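Local structure of putative TOXIN related protein (3K0Y) at residues Asn110-Ile115 with Asn121-Thr126. The protein is of unknown function, possibly toxin-related, and combines a NigD-like OB domain with a NigD-like beta-sandwich domain. Residues are numbered along the deposited sequence; the frame is centred on the assembly and turned at random.
Sequences NNNMWI and NIYFET
The W114 indole lies with one face against N121, whose CB sits over the six-membered ring, 3.4 Å from its centroid. This is a CH-pi contact only 11° off the ring normal. W114 and N121 face each other in the beta hairpin of strands 113-116 and 119-128, in the NigD-like C-terminal beta-sandwich domain. The N112 backbone carbon is in the ring plane, at the edge. The N121 amide is tilted 21° from the indole plane. At the Y123 ring, ND2 of N112 comes in obliquely and stops 3.5 Å from CD2 of Y123. W114 and N121 form an antiparallel hydrogen-bonded pair. W114 N donates to N121 O at 2.9 Å. W114 O accepts two bonds from N121: one from the backbone N at 2.8 Å, and a longer one from ND2 at 3.3 Å. The ND2 donor stands above the carbonyl plane. With chi1 at 75°, the W114 CG falls between its own N and carbonyl carbon, and the indole folds over N121. W114 NE1 is hydrogen-bonded to D31 OD2 and N121 OD1 to R53 NH1, so both polar ends are tied to the N-terminal, OB-type part of the chain. On the other sheet face selenomethionine M113 and I122 lie side by side, CG of M113 4.0 Å from CG1 of I122. Past them, Y123 N donates a hydrogen bond to N112 O at 2.9 Å. One water links the same residues, accepting from N112 ND2 and donating to Y123 O.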
loop_
_atom_site.group_PDB
_atom_site.type_symbol
_atom_site.label_atom_id
_atom_site.label_comp_id
_atom_site.label_asym_id
_atom_site.label_seq_id
_atom_site.Cartn_x
_atom_site.Cartn_y
_atom_site.Cartn_z
ATOM N N ASN A 110 -0.361 -4.958 -14.414
ATOM C CA ASN A 110 -1.800 -4.770 -14.197
ATOM C C ASN A 110 -2.340 -5.846 -13.219
ATOM O O ASN A 110 -2.107 -7.080 -13.366
ATOM C CB ASN A 110 -2.534 -4.869 -15.527
ATOM C CG ASN A 110 -2.262 -3.686 -16.440
ATOM O OD1 ASN A 110 -1.188 -3.570 -17.101
ATOM N ND2 ASN A 110 -3.211 -2.744 -16.442
ATOM N N ASN A 111 -2.996 -5.347 -12.202
ATOM C CA ASN A 111 -3.667 -6.145 -11.156
ATOM C C ASN A 111 -2.786 -6.247 -9.953
ATOM O O ASN A 111 -3.250 -6.717 -8.948
ATOM C CB ASN A 111 -4.242 -7.487 -11.617
ATOM C CG ASN A 111 -5.250 -7.304 -12.679
ATOM O OD1 ASN A 111 -5.754 -6.192 -12.887
ATOM N ND2 ASN A 111 -5.550 -8.345 -13.380
ATOM N N ASN A 112 -1.547 -5.757 -10.062
ATOM C CA ASN A 112 -0.566 -5.794 -8.971
ATOM C C ASN A 112 -0.536 -4.434 -8.310
ATOM O O ASN A 112 0.310 -4.150 -7.427
ATOM C CB ASN A 112 0.844 -6.261 -9.463
ATOM C CG ASN A 112 0.955 -7.821 -9.625
ATOM O OD1 ASN A 112 0.073 -8.562 -9.232
ATOM N ND2 ASN A 112 2.073 -8.292 -10.177
HETATM N N MSE A 113 -1.435 -3.554 -8.750
HETATM C CA MSE A 113 -1.669 -2.301 -8.031
HETATM C C MSE A 113 -3.151 -2.178 -7.755
HETATM O O MSE A 113 -3.934 -2.257 -8.658
HETATM C CB MSE A 113 -1.237 -1.107 -8.883
HETATM C CG MSE A 113 -1.179 0.124 -8.050
HETATM SE SE MSE A 113 -0.627 1.794 -8.922
HETATM C CE MSE A 113 1.039 1.339 -9.635
ATOM N N TRP A 114 -3.562 -1.979 -6.504
ATOM C CA TRP A 114 -4.991 -1.858 -6.248
ATOM C C TRP A 114 -5.305 -1.035 -5.025
ATOM O O TRP A 114 -4.488 -0.966 -4.123
ATOM C CB TRP A 114 -5.625 -3.254 -6.146
ATOM C CG TRP A 114 -5.346 -3.994 -4.883
ATOM C CD1 TRP A 114 -6.176 -4.119 -3.813
ATOM C CD2 TRP A 114 -4.145 -4.690 -4.543
ATOM N NE1 TRP A 114 -5.586 -4.862 -2.846
ATOM C CE2 TRP A 114 -4.326 -5.211 -3.251
ATOM C CE3 TRP A 114 -2.948 -4.953 -5.213
ATOM C CZ2 TRP A 114 -3.366 -5.978 -2.620
ATOM C CZ3 TRP A 114 -1.973 -5.737 -4.559
ATOM C CH2 TRP A 114 -2.207 -6.230 -3.290
ATOM N N ILE A 115 -6.498 -0.434 -4.994
ATOM C CA ILE A 115 -7.000 0.262 -3.825
ATOM C C ILE A 115 -7.751 -0.709 -2.934
ATOM O O ILE A 115 -8.581 -1.471 -3.412
ATOM C CB ILE A 115 -7.920 1.460 -4.184
ATOM C CG1 ILE A 115 -7.115 2.521 -4.954
ATOM C CG2 ILE A 115 -8.454 2.121 -2.881
ATOM C CD1 ILE A 115 -7.991 3.680 -5.472
ATOM N N ASN A 121 -2.140 -0.328 -2.657
ATOM C CA ASN A 121 -1.379 -1.521 -2.481
ATOM C C ASN A 121 -0.610 -1.839 -3.748
ATOM O O ASN A 121 -1.163 -1.763 -4.838
ATOM C CB ASN A 121 -2.308 -2.668 -2.159
ATOM C CG ASN A 121 -3.072 -2.455 -0.884
ATOM O OD1 ASN A 121 -2.553 -2.703 0.195
ATOM N ND2 ASN A 121 -4.322 -1.989 -0.991
ATOM N N ILE A 122 0.657 -2.172 -3.596
ATOM C CA ILE A 122 1.495 -2.459 -4.688
ATOM C C ILE A 122 2.309 -3.706 -4.436
ATOM O O ILE A 122 2.812 -3.901 -3.345
ATOM C CB ILE A 122 2.461 -1.296 -5.005
ATOM C CG1 ILE A 122 1.708 -0.010 -5.271
ATOM C CG2 ILE A 122 3.285 -1.657 -6.241
ATOM C CD1 ILE A 122 2.606 1.242 -5.518
ATOM N N TYR A 123 2.366 -4.571 -5.448
ATOM C CA TYR A 123 3.321 -5.662 -5.585
ATOM C C TYR A 123 4.162 -5.329 -6.805
ATOM O O TYR A 123 3.628 -5.230 -7.916
ATOM C CB TYR A 123 2.605 -7.010 -5.831
ATOM C CG TYR A 123 3.526 -8.213 -5.995
ATOM C CD1 TYR A 123 3.942 -8.963 -4.900
ATOM C CD2 TYR A 123 3.985 -8.592 -7.258
ATOM C CE1 TYR A 123 4.789 -10.100 -5.049
ATOM C CE2 TYR A 123 4.830 -9.703 -7.437
ATOM C CZ TYR A 123 5.231 -10.446 -6.322
ATOM O OH TYR A 123 6.066 -11.512 -6.510
ATOM N N PHE A 124 5.471 -5.190 -6.618
ATOM C CA PHE A 124 6.367 -4.703 -7.679
ATOM C C PHE A 124 7.619 -5.538 -7.694
ATOM O O PHE A 124 7.929 -6.250 -6.715
ATOM C CB PHE A 124 6.714 -3.211 -7.496
ATOM C CG PHE A 124 7.629 -2.923 -6.299
ATOM C CD1 PHE A 124 7.104 -2.760 -5.043
ATOM C CD2 PHE A 124 9.008 -2.852 -6.457
ATOM C CE1 PHE A 124 7.939 -2.530 -3.938
ATOM C CE2 PHE A 124 9.858 -2.639 -5.346
ATOM C CZ PHE A 124 9.315 -2.472 -4.116
ATOM N N GLU A 125 8.337 -5.490 -8.804
ATOM C CA GLU A 125 9.603 -6.179 -8.889
ATOM C C GLU A 125 10.672 -5.233 -9.329
ATOM O O GLU A 125 10.413 -4.247 -9.975
ATOM C CB GLU A 125 9.552 -7.322 -9.906
ATOM C CG GLU A 125 8.653 -8.484 -9.547
ATOM C CD GLU A 125 8.533 -9.487 -10.706
ATOM O OE1 GLU A 125 7.910 -9.167 -11.773
ATOM O OE2 GLU A 125 9.081 -10.580 -10.537
ATOM N N THR A 126 11.899 -5.559 -8.981
ATOM C CA THR A 126 13.029 -4.731 -9.382
ATOM C C THR A 126 14.273 -5.576 -9.206
ATOM O O THR A 126 14.157 -6.767 -8.945
ATOM C CB THR A 126 13.032 -3.393 -8.584
ATOM O OG1 THR A 126 13.964 -2.471 -9.158
ATOM C CG2 THR A 126 13.316 -3.598 -7.123
HETATM O O HOH W 1 3.942 -6.475 -10.492
#